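Local coordinates for KauB (PDB 6B4R), which probably oxidises a broad range of aldehydes, aminoaldehydes among them, to the corresponding acids with NAD(P)+ as electron acceptor, at residues L128-E133 against D462-F467; A163-N168 against L172-K177; S355-G360 against T386-V391; L308-E311 against K317-P320. One frame throughout, in Å; residues are numbered along the deposited sequence.

Contact 1 of 4, residues L128-E133 against D462-F467; sequences LRWSAE and DMTAPF. With TOE (2-[2-(2-methoxy-ethoxy)-ethoxy]-ethoxyl), chain H.
Trp130 and Met463 carry this contact, which illustrates how one aromatic side chain on a helix can receive a loop from a distant part of the sequence. The indole leaves helix 113-133 with CG anti to the backbone N (chi1 -165°), which turns one face toward the turn 462-465. Met463 CB sits over that face, 3.5 Å from the centroid of the five-membered ring of Trp130, in a CH-pi contact. The methionine chain then bends at chi2 and chi3, bringing Met463 CE 3.5 Å from Trp130 CE3. The same methyl packs beside Ser131 OG, which is bonded to Ser127 O one turn back. Met463 SD lies obliquely to the five-membered ring of Trp130, a looser Met-aromatic contact at 5.5 Å from its centroid. Further along the indole, Thr464 CG2 approaches Trp130 CZ2 at 4.0 Å, the two side chains crossing at about a right angle.

Asp462 OD1 accepts from both OG1 and N of Thr464, the latter bond making an Asx turn within a type I beta turn. Phe467 reaches the bound TOE through CZ. A basic side chain of a neighbouring subunit makes a cation-pi contact with Trp130, and Thr464 O bonds to an aromatic side chain of a neighbouring subunit. Between the two segments the contact is apolar, so the fit depends on shape, and the indole serves both loop and subunit interface.

Contact 2 of 4, residues A163-N168 against L172-K177; sequences AIVPWN and LMSCWK. With TOE (2-[2-(2-methoxy-ethoxy)-ethoxy]-ethoxyl), chain H.
Val165 and Ser174 mark the closest backbone approach, 6.1 Å between their CA atoms, where the continuation of strand 149-164 packs against helix 170-183, the first two elements of a beta-alpha-beta unit. Val165 faces the helix with CG1 anti to its carbonyl carbon (chi1 -65°), and both methyls rest on Ser174: Val165 CG2 lies 3.7 Å from Ser174 OG, while CG1 lies against the serine CA. That hydroxyl is bonded to Pro170 O, one turn back, so its approach to the methyl is packing. Next along the chain, Pro166 crosses Met173 at about a right angle, its CG 3.7 Å from Met173 CG. Beyond this point Met173 bends away, carrying CE over one face of the Trp176 indole and SD to 3.9 Å from CA' of TOE. Lys177 lays its aliphatic part beside Ala163 and Val165, and its NZ is held by Asp478 and Thr243.

Asn168 follows Pro166 and Trp167 in the Pro-Trp-Asn sequence of aldehyde dehydrogenases, and its place beside the modified cysteine Cys302 is consistent with the oxyanion-hole asparagine of the family. Asn168 ND2 donates to O2' of TOE at 3.0 Å, with an N-H...O angle of 154°.

Contact 3 of 4, residues S355-G360 against T386-V391; sequences SYIEAG and TIFDGV
Phe388 and Gly360 meet where a helix lies almost along a strand, the layered alpha/beta packing of a domain built on a mixed sheet. Helix 355-360 and strand 386-389 run in nearly the same direction, 22° apart, with their axes 10.2 Å from each other at closest approach.

Aromatic contacts come first. The Phe388 ring points at the helix and lies against its backbone, so that Gly360 CA stands over one face, 4.1 Å from the ring centroid, in a CH-pi contact. Because glycine has no side chain, the ring can approach the main chain itself, and Phe388 CE1 comes 3.8 Å from Gly360 C. The Phe388 ring also meets His361, next on the helix, edge to face.

Apolar contacts flank it. Ile357 crosses Phe388 at about a right angle and touches CZ with CG2 at 4.1 Å. Its other branch has CG1 anti to the carbonyl carbon (chi1 -68°) and stays extended at chi2, which carries Ile357 CD1 to 3.8 Å from Thr386 OG1. Beyond the segments this side chain also rests on Val406 of the neighbouring strand.

Polar groups are settled apart from this interface. Thr386 OG1 bonds to Glu384 O on its own strand, and Asp389 uses OD2 in a salt bridge with Lys315, tying the strand to helix 315-326. The other carboxylate oxygen, Asp389 OD1, takes the backbone N of Gly390 from above the carboxylate plane, at a bent N-H...O angle of 132°.

Contact 4 of 4, residues L308-E311 against K317-P320; sequences LLVE and KFLP
Phe318 meets Val310 and Leu308 in a compact hydrophobic corner, where helix 315-326, which follows strand 307-311 in the chain, folds back over the sheet. Strand 308-311 lies between parallel neighbours, strands 273-276 and 406-412, and alternate residues of it turn to the helix: Leu308 and Val310 face Phe318, while Leu309 packs on the helix 415-423.

The tight part is one ring corner. Phe318 CG stands anti to the backbone N (chi1 -178°), which throws the ring from the helix toward the strand and presents CD2 and CE2 to it. Both methyls of Val310, CG1 and CG2, lie 3.9 Å from Phe318 CD2, so the fork of the valine closes on that carbon, with CG2 also near CE2. Leu308 comes at the ring edge, near its plane, with CD2 placed 4.0 Å from Phe318 CE2. Leu283, Ala286 and Ala287 of helix 283-295 and Val276 of strand 273-276 also touch the phenylalanine side chain.

The loose side is that of Lys317 and Pro320, which are exposed to solvent, while Leu319 stays buried. The helix is kinked at Pro320, whose N makes no bond to the preceding turn. Lys317 curls back so that NZ bonds to Ser313 O, and Glu311, at the strand's end, accepts with OE1 from Ala278 N. The chemistry therefore divides cleanly: purely apolar matter joins strand to helix, whereas charged ends stay at the margin and find partners in nearby main chain, so cohesion here rests on burial of one ring rather than on directional bonds.

The four contacts fall into two groups. Contacts 1 and 2 lie 14 Å apart between centres and touch: Phe467 CD2 comes 3.6 Å from Trp176 CZ3. Phe467 of contact 1 and Asn168, Met173 and Trp176 of contact 2 belong to the pocket that holds TOE. Contacts 3 and 4, 16 Å apart between centres, share the sheet holding strands 307-311, 382-389 and 406-412 and meet at Asp389 and Leu319. Along the chain, the 128-133 and 462-467 segments of contact 1 enclose the others, in the order 2, 4, 3. Contacts 1 and 3 are about 37 Å apart between centres. One group thus borders the pocket, while the other joins helices 315-326 and 347-362 to one sheet, away from it.

Contact 1 of 4, residues L128-E133 against D462-F467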
loop_
_atom_site.group_PDB
_atom_site.type_symbol
_atom_site.label_atom_id
_atom_site.label_comp_id
_atom_site.label_asym_id
_atom_site.label_seq_id
_atom_site.Cartn_x
_atom_site.Cartn_y
_atom_site.Cartn_z
ATOM N N LEU A 128 -16.785 -14.837 -4.529
ATOM C CA LEU A 128 -16.509 -15.436 -3.228
ATOM C C LEU A 128 -15.077 -15.951 -3.185
ATOM O O LEU A 128 -14.357 -15.739 -2.207
ATOM C CB LEU A 128 -17.479 -16.585 -2.943
ATOM C CG LEU A 128 -18.959 -16.257 -2.740
ATOM C CD1 LEU A 128 -19.726 -17.516 -2.367
ATOM C CD2 LEU A 128 -19.133 -15.189 -1.676
ATOM N N ARG A 129 -14.669 -16.627 -4.255
ATOM C CA ARG A 129 -13.330 -17.192 -4.348
ATOM C C ARG A 129 -12.256 -16.108 -4.283
ATOM O O ARG A 129 -11.277 -16.244 -3.550
ATOM C CB ARG A 129 -13.178 -18.020 -5.629
ATOM C CG ARG A 129 -11.813 -18.673 -5.782
ATOM C CD ARG A 129 -11.716 -19.507 -7.054
ATOM N NE ARG A 129 -12.449 -20.765 -6.940
ATOM C CZ ARG A 129 -13.625 -21.001 -7.510
ATOM N NH1 ARG A 129 -14.207 -20.067 -8.251
ATOM N NH2 ARG A 129 -14.215 -22.176 -7.344
ATOM N N TRP A 130 -12.453 -15.033 -5.044
ATOM C CA TRP A 130 -11.506 -13.920 -5.089
ATOM C C TRP A 130 -11.344 -13.275 -3.711
ATOM O O TRP A 130 -10.223 -13.053 -3.246
ATOM C CB TRP A 130 -11.978 -12.875 -6.104
ATOM C CG TRP A 130 -10.938 -11.872 -6.515
ATOM C CD1 TRP A 130 -10.105 -11.953 -7.594
ATOM C CD2 TRP A 130 -10.634 -10.628 -5.868
ATOM N NE1 TRP A 130 -9.298 -10.843 -7.655
ATOM C CE2 TRP A 130 -9.602 -10.014 -6.607
ATOM C CE3 TRP A 130 -11.129 -9.976 -4.733
ATOM C CZ2 TRP A 130 -9.056 -8.779 -6.249
ATOM C CZ3 TRP A 130 -10.588 -8.750 -4.380
ATOM C CH2 TRP A 130 -9.561 -8.166 -5.135
ATOM N N SER A 131 -12.469 -12.980 -3.064
ATOM C CA SER A 131 -12.458 -12.372 -1.737
ATOM C C SER A 131 -11.792 -13.286 -0.713
ATOM O O SER A 131 -11.165 -12.816 0.236
ATOM C CB SER A 131 -13.880 -12.034 -1.284
ATOM O OG SER A 131 -14.514 -11.160 -2.200
ATOM N N ALA A 132 -11.936 -14.592 -0.912
ATOM C CA ALA A 132 -11.304 -15.581 -0.045
ATOM C C ALA A 132 -9.790 -15.574 -0.231
ATOM O O ALA A 132 -9.035 -15.567 0.740
ATOM C CB ALA A 132 -11.865 -16.968 -0.328
ATOM N N GLU A 133 -9.358 -15.570 -1.489
ATOM C CA GLU A 133 -7.937 -15.576 -1.824
ATOM C C GLU A 133 -7.213 -14.342 -1.301
ATOM O O GLU A 133 -6.010 -14.382 -1.051
ATOM C CB GLU A 133 -7.752 -15.656 -3.340
ATOM C CG GLU A 133 -8.258 -16.940 -3.974
ATOM C CD GLU A 133 -8.310 -16.854 -5.488
ATOM O OE1 GLU A 133 -8.131 -15.740 -6.027
ATOM O OE2 GLU A 133 -8.528 -17.898 -6.138
ATOM N N ASP A 462 -13.226 -6.457 -13.634
ATOM C CA ASP A 462 -13.490 -7.714 -12.942
ATOM C C ASP A 462 -13.535 -7.497 -11.429
ATOM O O ASP A 462 -13.953 -6.437 -10.962
ATOM C CB ASP A 462 -12.442 -8.772 -13.314
ATOM C CG ASP A 462 -11.019 -8.238 -13.262
ATOM O OD1 ASP A 462 -10.727 -7.370 -12.412
ATOM O OD2 ASP A 462 -10.186 -8.690 -14.077
ATOM N N MET A 463 -13.096 -8.494 -10.667
ATOM C CA MET A 463 -13.092 -8.387 -9.210
ATOM C C MET A 463 -12.019 -7.434 -8.688
ATOM O O MET A 463 -12.014 -7.097 -7.508
ATOM C CB MET A 463 -12.931 -9.761 -8.555
ATOM C CG MET A 463 -14.234 -10.528 -8.371
ATOM S SD MET A 463 -15.423 -9.693 -7.296
ATOM C CE MET A 463 -14.444 -9.409 -5.826
ATOM N N THR A 464 -11.112 -7.006 -9.559
ATOM C CA THR A 464 -10.072 -6.062 -9.157
ATOM C C THR A 464 -10.541 -4.606 -9.241
ATOM O O THR A 464 -9.839 -3.696 -8.800
ATOM C CB THR A 464 -8.794 -6.220 -10.007
ATOM O OG1 THR A 464 -9.055 -5.799 -11.351
ATOM C CG2 THR A 464 -8.321 -7.668 -10.007
ATOM N N ALA A 465 -11.726 -4.394 -9.806
ATOM C CA ALA A 465 -12.254 -3.045 -9.993
ATOM C C ALA A 465 -13.309 -2.688 -8.952
ATOM O O ALA A 465 -14.358 -3.327 -8.882
ATOM C CB ALA A 465 -12.829 -2.890 -11.396
ATOM N N PRO A 466 -13.033 -1.657 -8.140
ATOM C CA PRO A 466 -14.025 -1.160 -7.178
ATOM C C PRO A 466 -15.285 -0.677 -7.895
ATOM O O PRO A 466 -15.197 -0.107 -8.984
ATOM C CB PRO A 466 -13.302 0.010 -6.496
ATOM C CG PRO A 466 -12.203 0.393 -7.433
ATOM C CD PRO A 466 -11.780 -0.886 -8.092
ATOM N N PHE A 467 -16.441 -0.917 -7.289
ATOM C CA PHE A 467 -17.718 -0.619 -7.923
ATOM C C PHE A 467 -18.633 0.117 -6.952
ATOM O O PHE A 467 -18.930 -0.382 -5.868
ATOM C CB PHE A 467 -18.379 -1.915 -8.397
ATOM C CG PHE A 467 -19.635 -1.706 -9.190
ATOM C CD1 PHE A 467 -19.593 -1.627 -10.572
ATOM C CD2 PHE A 467 -20.862 -1.602 -8.556
ATOM C CE1 PHE A 467 -20.749 -1.441 -11.301
ATOM C CE2 PHE A 467 -22.016 -1.414 -9.280
ATOM C CZ PHE A 467 -21.960 -1.337 -10.652
HETATM O "O2'" TOE H . -27.020 -3.848 -10.349
HETATM C "CA'" TOE H . -25.658 -3.566 -10.005
HETATM C "CB'" TOE H . -24.888 -3.188 -11.263
HETATM O "OC'" TOE H . -24.136 -4.306 -11.734
HETATM C "CD'" TOE H . -23.333 -3.949 -12.857
HETATM C "CE'" TOE H . -22.094 -4.837 -12.913
HETATM O "OF'" TOE H . -22.447 -6.146 -13.354
HETATM C "CG'" TOE H . -21.305 -6.998 -13.415
HETATM C "CH'" TOE H . -21.653 -8.266 -14.184
HETATM O "OI'" TOE H . -22.063 -7.912 -15.504
HETATM C "CK'" TOE H . -22.133 -9.047 -16.365
#

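Contact 2 of 4, residues A163-N168 against L172-K177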
loop_
_atom_site.group_PDB
_atom_site.type_symbol
_atom_site.label_atom_id
_atom_site.label_comp_id
_atom_site.label_asym_id
_atom_site.label_seq_id
_atom_site.Cartn_x
_atom_site.Cartn_y
_atom_site.Cartn_z
ATOM N N ALA A 163 -27.397 -7.256 5.368
ATOM C CA ALA A 163 -27.274 -7.020 3.935
ATOM C C ALA A 163 -28.622 -7.123 3.226
ATOM O O ALA A 163 -29.272 -8.168 3.255
ATOM C CB ALA A 163 -26.275 -7.986 3.325
ATOM N N ILE A 164 -29.034 -6.027 2.597
ATOM C CA ILE A 164 -30.274 -5.988 1.832
ATOM C C ILE A 164 -29.956 -5.944 0.339
ATOM O O ILE A 164 -29.490 -4.929 -0.176
ATOM C CB ILE A 164 -31.125 -4.762 2.217
ATOM C CG1 ILE A 164 -31.398 -4.758 3.722
ATOM C CG2 ILE A 164 -32.431 -4.739 1.436
ATOM C CD1 ILE A 164 -32.305 -3.630 4.174
ATOM N N VAL A 165 -30.206 -7.054 -0.350
ATOM C CA VAL A 165 -29.813 -7.197 -1.749
ATOM C C VAL A 165 -30.997 -7.084 -2.707
ATOM O O VAL A 165 -32.112 -7.480 -2.371
ATOM C CB VAL A 165 -29.071 -8.532 -1.984
ATOM C CG1 VAL A 165 -27.758 -8.546 -1.216
ATOM C CG2 VAL A 165 -29.940 -9.706 -1.579
ATOM N N PRO A 166 -30.754 -6.543 -3.913
ATOM C CA PRO A 166 -31.817 -6.324 -4.899
ATOM C C PRO A 166 -32.223 -7.600 -5.628
ATOM O O PRO A 166 -31.693 -8.676 -5.348
ATOM C CB PRO A 166 -31.168 -5.356 -5.884
ATOM C CG PRO A 166 -29.737 -5.729 -5.852
ATOM C CD PRO A 166 -29.450 -6.073 -4.414
ATOM N N TRP A 167 -33.147 -7.460 -6.574
ATOM C CA TRP A 167 -33.715 -8.602 -7.277
ATOM C C TRP A 167 -33.171 -8.783 -8.690
ATOM O O TRP A 167 -33.435 -9.801 -9.332
ATOM C CB TRP A 167 -35.241 -8.489 -7.325
ATOM C CG TRP A 167 -35.745 -7.152 -7.792
ATOM C CD1 TRP A 167 -36.240 -6.147 -7.014
ATOM C CD2 TRP A 167 -35.809 -6.681 -9.147
ATOM N NE1 TRP A 167 -36.609 -5.079 -7.797
ATOM C CE2 TRP A 167 -36.355 -5.381 -9.108
ATOM C CE3 TRP A 167 -35.461 -7.228 -10.384
ATOM C CZ2 TRP A 167 -36.556 -4.621 -10.259
ATOM C CZ3 TRP A 167 -35.660 -6.472 -11.525
ATOM C CH2 TRP A 167 -36.204 -5.185 -11.455
ATOM N N ASN A 168 -32.422 -7.800 -9.179
ATOM C CA ASN A 168 -31.920 -7.855 -10.547
ATOM C C ASN A 168 -30.716 -8.784 -10.706
ATOM O O ASN A 168 -30.543 -9.413 -11.749
ATOM C CB ASN A 168 -31.607 -6.453 -11.071
ATOM C CG ASN A 168 -30.486 -5.785 -10.311
ATOM O OD1 ASN A 168 -30.276 -6.055 -9.131
ATOM N ND2 ASN A 168 -29.758 -4.905 -10.987
ATOM N N LEU A 172 -25.535 -12.816 -7.411
ATOM C CA LEU A 172 -24.291 -12.076 -7.610
ATOM C C LEU A 172 -24.111 -10.937 -6.606
ATOM O O LEU A 172 -23.035 -10.783 -6.023
ATOM C CB LEU A 172 -24.209 -11.530 -9.039
ATOM C CG LEU A 172 -22.912 -10.789 -9.374
ATOM C CD1 LEU A 172 -21.712 -11.707 -9.182
ATOM C CD2 LEU A 172 -22.941 -10.228 -10.787
ATOM N N MET A 173 -25.158 -10.139 -6.412
ATOM C CA MET A 173 -25.114 -9.042 -5.448
ATOM C C MET A 173 -24.934 -9.579 -4.035
ATOM O O MET A 173 -24.275 -8.956 -3.205
ATOM C CB MET A 173 -26.386 -8.190 -5.518
ATOM C CG MET A 173 -26.568 -7.407 -6.812
ATOM S SD MET A 173 -25.207 -6.280 -7.177
ATOM C CE MET A 173 -24.347 -7.190 -8.460
ATOM N N SER A 174 -25.526 -10.737 -3.768
ATOM C CA SER A 174 -25.387 -11.374 -2.467
ATOM C C SER A 174 -23.925 -11.703 -2.190
ATOM O O SER A 174 -23.423 -11.458 -1.094
ATOM C CB SER A 174 -26.233 -12.645 -2.396
ATOM O OG SER A 174 -27.609 -12.349 -2.566
ATOM N N CYS A 175 -23.243 -12.242 -3.194
ATOM C CA CYS A 175 -21.853 -12.655 -3.034
ATOM C C CYS A 175 -20.875 -11.478 -3.047
ATOM O O CYS A 175 -19.785 -11.570 -2.481
ATOM C CB CYS A 175 -21.472 -13.697 -4.088
ATOM S SG CYS A 175 -22.337 -15.285 -3.898
ATOM N N TRP A 176 -21.259 -10.377 -3.692
ATOM C CA TRP A 176 -20.468 -9.150 -3.629
ATOM C C TRP A 176 -20.398 -8.648 -2.193
ATOM O O TRP A 176 -19.414 -8.035 -1.786
ATOM C CB TRP A 176 -21.059 -8.053 -4.519
ATOM C CG TRP A 176 -20.695 -8.162 -5.971
ATOM C CD1 TRP A 176 -20.124 -9.234 -6.596
ATOM C CD2 TRP A 176 -20.870 -7.158 -6.978
ATOM N NE1 TRP A 176 -19.937 -8.961 -7.930
ATOM C CE2 TRP A 176 -20.387 -7.693 -8.191
ATOM C CE3 TRP A 176 -21.389 -5.858 -6.974
ATOM C CZ2 TRP A 176 -20.409 -6.974 -9.386
ATOM C CZ3 TRP A 176 -21.409 -5.145 -8.163
ATOM C CH2 TRP A 176 -20.921 -5.705 -9.352
ATOM N N LYS A 177 -21.457 -8.906 -1.431
ATOM C CA LYS A 177 -21.507 -8.513 -0.028
ATOM C C LYS A 177 -20.927 -9.606 0.875
ATOM O O LYS A 177 -20.047 -9.345 1.699
ATOM C CB LYS A 177 -22.947 -8.194 0.385
ATOM C CG LYS A 177 -23.632 -7.122 -0.458
ATOM C CD LYS A 177 -22.889 -5.798 -0.382
ATOM C CE LYS A 177 -23.752 -4.643 -0.861
ATOM N NZ LYS A 177 -24.186 -4.792 -2.271
HETATM O "O2'" TOE H . -27.020 -3.848 -10.349
HETATM C "CA'" TOE H . -25.658 -3.566 -10.005
HETATM C "CB'" TOE H . -24.888 -3.188 -11.263
HETATM O "OC'" TOE H . -24.136 -4.306 -11.734
HETATM C "CD'" TOE H . -23.333 -3.949 -12.857
HETATM C "CE'" TOE H . -22.094 -4.837 -12.913
HETATM O "OF'" TOE H . -22.447 -6.146 -13.354
HETATM C "CG'" TOE H . -21.305 -6.998 -13.415
HETATM C "CH'" TOE H . -21.653 -8.266 -14.184
HETATM O "OI'" TOE H . -22.063 -7.912 -15.504
HETATM C "CK'" TOE H . -22.133 -9.047 -16.365
#

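Contact 3 of 4, residues S355-G360 against T386-V391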
loop_
_atom_site.group_PDB
_atom_site.type_symbol
_atom_site.label_atom_id
_atom_site.label_comp_id
_atom_site.label_asym_id
_atom_site.label_seq_id
_atom_site.Cartn_x
_atom_site.Cartn_y
_atom_site.Cartn_z
ATOM N N SER A 355 -45.276 2.689 -18.438
ATOM C CA SER A 355 -45.631 4.058 -18.081
ATOM C C SER A 355 -44.560 5.051 -18.529
ATOM O O SER A 355 -44.874 6.155 -18.972
ATOM C CB SER A 355 -45.868 4.177 -16.575
ATOM O OG SER A 355 -46.161 5.514 -16.215
ATOM N N TYR A 356 -43.296 4.653 -18.412
ATOM C CA TYR A 356 -42.194 5.496 -18.862
ATOM C C TYR A 356 -42.170 5.626 -20.380
ATOM O O TYR A 356 -41.847 6.689 -20.909
ATOM C CB TYR A 356 -40.852 4.966 -18.354
ATOM C CG TYR A 356 -40.463 5.488 -16.989
ATOM C CD1 TYR A 356 -40.076 6.813 -16.816
ATOM C CD2 TYR A 356 -40.474 4.658 -15.876
ATOM C CE1 TYR A 356 -39.718 7.297 -15.572
ATOM C CE2 TYR A 356 -40.115 5.132 -14.628
ATOM C CZ TYR A 356 -39.738 6.452 -14.482
ATOM O OH TYR A 356 -39.381 6.925 -13.242
ATOM N N ILE A 357 -42.507 4.545 -21.077
ATOM C CA ILE A 357 -42.569 4.562 -22.537
ATOM C C ILE A 357 -43.621 5.556 -23.023
ATOM O O ILE A 357 -43.383 6.325 -23.958
ATOM C CB ILE A 357 -42.872 3.164 -23.113
ATOM C CG1 ILE A 357 -41.692 2.220 -22.870
ATOM C CG2 ILE A 357 -43.176 3.251 -24.601
ATOM C CD1 ILE A 357 -41.918 0.815 -23.384
ATOM N N GLU A 358 -44.779 5.544 -22.374
ATOM C CA GLU A 358 -45.839 6.492 -22.689
ATOM C C GLU A 358 -45.369 7.917 -22.414
ATOM O O GLU A 358 -45.668 8.839 -23.175
ATOM C CB GLU A 358 -47.088 6.181 -21.868
ATOM C CG GLU A 358 -48.268 7.085 -22.169
ATOM C CD GLU A 358 -49.475 6.771 -21.305
ATOM O OE1 GLU A 358 -49.377 5.863 -20.453
ATOM O OE2 GLU A 358 -50.519 7.434 -21.479
ATOM N N ALA A 359 -44.622 8.082 -21.327
ATOM C CA ALA A 359 -44.058 9.376 -20.964
ATOM C C ALA A 359 -43.054 9.851 -22.008
ATOM O O ALA A 359 -42.870 11.052 -22.204
ATOM C CB ALA A 359 -43.403 9.303 -19.592
ATOM N N GLY A 360 -42.402 8.902 -22.673
ATOM C CA GLY A 360 -41.465 9.221 -23.732
ATOM C C GLY A 360 -42.162 9.873 -24.909
ATOM O O GLY A 360 -41.651 10.825 -25.499
ATOM N N THR A 386 -36.471 -0.964 -26.173
ATOM C CA THR A 386 -37.038 0.253 -26.745
ATOM C C THR A 386 -36.017 1.383 -26.895
ATOM O O THR A 386 -35.246 1.657 -25.977
ATOM C CB THR A 386 -38.218 0.752 -25.883
ATOM O OG1 THR A 386 -39.208 -0.280 -25.785
ATOM C CG2 THR A 386 -38.843 2.000 -26.482
ATOM N N ILE A 387 -36.019 2.038 -28.054
ATOM C CA ILE A 387 -35.158 3.194 -28.279
ATOM C C ILE A 387 -35.968 4.443 -28.616
ATOM O O ILE A 387 -36.783 4.433 -29.539
ATOM C CB ILE A 387 -34.159 2.952 -29.427
ATOM C CG1 ILE A 387 -33.322 1.701 -29.166
ATOM C CG2 ILE A 387 -33.257 4.165 -29.614
ATOM C CD1 ILE A 387 -32.337 1.398 -30.270
ATOM N N PHE A 388 -35.736 5.516 -27.865
ATOM C CA PHE A 388 -36.320 6.816 -28.176
ATOM C C PHE A 388 -35.263 7.752 -28.743
ATOM O O PHE A 388 -34.209 7.948 -28.140
ATOM C CB PHE A 388 -36.943 7.451 -26.932
ATOM C CG PHE A 388 -38.362 7.032 -26.680
ATOM C CD1 PHE A 388 -39.401 7.603 -27.398
ATOM C CD2 PHE A 388 -38.661 6.081 -25.718
ATOM C CE1 PHE A 388 -40.712 7.226 -27.169
ATOM C CE2 PHE A 388 -39.971 5.700 -25.483
ATOM C CZ PHE A 388 -40.998 6.274 -26.209
ATOM N N ASP A 389 -35.550 8.329 -29.905
ATOM C CA ASP A 389 -34.641 9.280 -30.533
ATOM C C ASP A 389 -35.091 10.716 -30.258
ATOM O O ASP A 389 -36.239 10.953 -29.886
ATOM C CB ASP A 389 -34.567 9.021 -32.041
ATOM C CG ASP A 389 -33.499 9.855 -32.724
ATOM O OD1 ASP A 389 -32.585 10.337 -32.021
ATOM O OD2 ASP A 389 -33.574 10.028 -33.959
ATOM N N GLY A 390 -34.179 11.668 -30.436
ATOM C CA GLY A 390 -34.498 13.075 -30.269
ATOM C C GLY A 390 -34.826 13.426 -28.831
ATOM O O GLY A 390 -35.739 14.205 -28.558
ATOM N N VAL A 391 -34.078 12.837 -27.907
ATOM C CA VAL A 391 -34.296 13.063 -26.487
ATOM C C VAL A 391 -33.372 14.166 -25.987
ATOM O O VAL A 391 -32.216 14.250 -26.398
ATOM C CB VAL A 391 -34.038 11.770 -25.678
ATOM C CG1 VAL A 391 -34.396 11.965 -24.215
ATOM C CG2 VAL A 391 -34.826 10.610 -26.265
#

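Contact 4 of 4, residues L308-E311 against K317-P320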
loop_
_atom_site.group_PDB
_atom_site.type_symbol
_atom_site.label_atom_id
_atom_site.label_comp_id
_atom_site.label_asym_id
_atom_site.label_seq_id
_atom_site.Cartn_x
_atom_site.Cartn_y
_atom_site.Cartn_z
ATOM N N LEU A 308 -27.735 7.427 -24.229
ATOM C CA LEU A 308 -26.759 7.317 -25.305
ATOM C C LEU A 308 -26.395 8.696 -25.842
ATOM O O LEU A 308 -27.162 9.304 -26.587
ATOM C CB LEU A 308 -27.288 6.429 -26.433
ATOM C CG LEU A 308 -26.340 6.188 -27.608
ATOM C CD1 LEU A 308 -25.003 5.648 -27.125
ATOM C CD2 LEU A 308 -26.966 5.237 -28.610
ATOM N N LEU A 309 -25.224 9.187 -25.450
ATOM C CA LEU A 309 -24.740 10.485 -25.908
ATOM C C LEU A 309 -23.926 10.323 -27.185
ATOM O O LEU A 309 -22.854 9.717 -27.173
ATOM C CB LEU A 309 -23.899 11.168 -24.825
ATOM C CG LEU A 309 -24.619 12.037 -23.786
ATOM C CD1 LEU A 309 -25.695 11.264 -23.036
ATOM C CD2 LEU A 309 -23.619 12.632 -22.811
ATOM N N VAL A 310 -24.440 10.863 -28.287
ATOM C CA VAL A 310 -23.783 10.723 -29.585
ATOM C C VAL A 310 -23.377 12.074 -30.169
ATOM O O VAL A 310 -24.166 13.021 -30.175
ATOM C CB VAL A 310 -24.692 10.002 -30.602
ATOM C CG1 VAL A 310 -23.928 9.700 -31.886
ATOM C CG2 VAL A 310 -25.251 8.725 -30.001
ATOM N N GLU A 311 -22.143 12.158 -30.656
ATOM C CA GLU A 311 -21.672 13.372 -31.310
ATOM C C GLU A 311 -22.486 13.607 -32.577
ATOM O O GLU A 311 -22.709 12.684 -33.359
ATOM C CB GLU A 311 -20.180 13.280 -31.632
ATOM C CG GLU A 311 -19.573 14.591 -32.102
ATOM C CD GLU A 311 -18.058 14.565 -32.119
ATOM O OE1 GLU A 311 -17.475 13.486 -31.876
ATOM O OE2 GLU A 311 -17.449 15.626 -32.372
ATOM N N LYS A 317 -25.350 8.214 -38.941
ATOM C CA LYS A 317 -24.741 6.965 -39.386
ATOM C C LYS A 317 -24.564 5.971 -38.241
ATOM O O LYS A 317 -24.414 4.771 -38.471
ATOM C CB LYS A 317 -23.403 7.239 -40.075
ATOM C CG LYS A 317 -22.425 8.040 -39.235
ATOM C CD LYS A 317 -21.470 8.842 -40.107
ATOM C CE LYS A 317 -22.217 9.895 -40.915
ATOM N NZ LYS A 317 -23.050 10.777 -40.044
ATOM N N PHE A 318 -24.595 6.472 -37.009
ATOM C CA PHE A 318 -24.409 5.627 -35.834
ATOM C C PHE A 318 -25.729 5.039 -35.348
ATOM O O PHE A 318 -25.788 3.874 -34.951
ATOM C CB PHE A 318 -23.730 6.412 -34.710
ATOM C CG PHE A 318 -23.458 5.599 -33.477
ATOM C CD1 PHE A 318 -22.465 4.633 -33.474
ATOM C CD2 PHE A 318 -24.188 5.806 -32.320
ATOM C CE1 PHE A 318 -22.210 3.884 -32.340
ATOM C CE2 PHE A 318 -23.937 5.061 -31.181
ATOM C CZ PHE A 318 -22.947 4.099 -31.192
ATOM N N LEU A 319 -26.784 5.849 -35.384
ATOM C CA LEU A 319 -28.111 5.405 -34.952
ATOM C C LEU A 319 -28.662 4.182 -35.709
ATOM O O LEU A 319 -29.196 3.269 -35.080
ATOM C CB LEU A 319 -29.121 6.560 -34.976
ATOM C CG LEU A 319 -30.529 6.215 -34.483
ATOM C CD1 LEU A 319 -30.480 5.694 -33.057
ATOM C CD2 LEU A 319 -31.453 7.418 -34.583
ATOM N N PRO A 320 -28.547 4.159 -37.053
ATOM C CA PRO A 320 -29.035 2.966 -37.756
ATOM C C PRO A 320 -28.282 1.696 -37.361
ATOM O O PRO A 320 -28.852 0.606 -37.402
ATOM C CB PRO A 320 -28.767 3.294 -39.228
ATOM C CG PRO A 320 -28.758 4.774 -39.289
ATOM C CD PRO A 320 -28.137 5.214 -38.000
#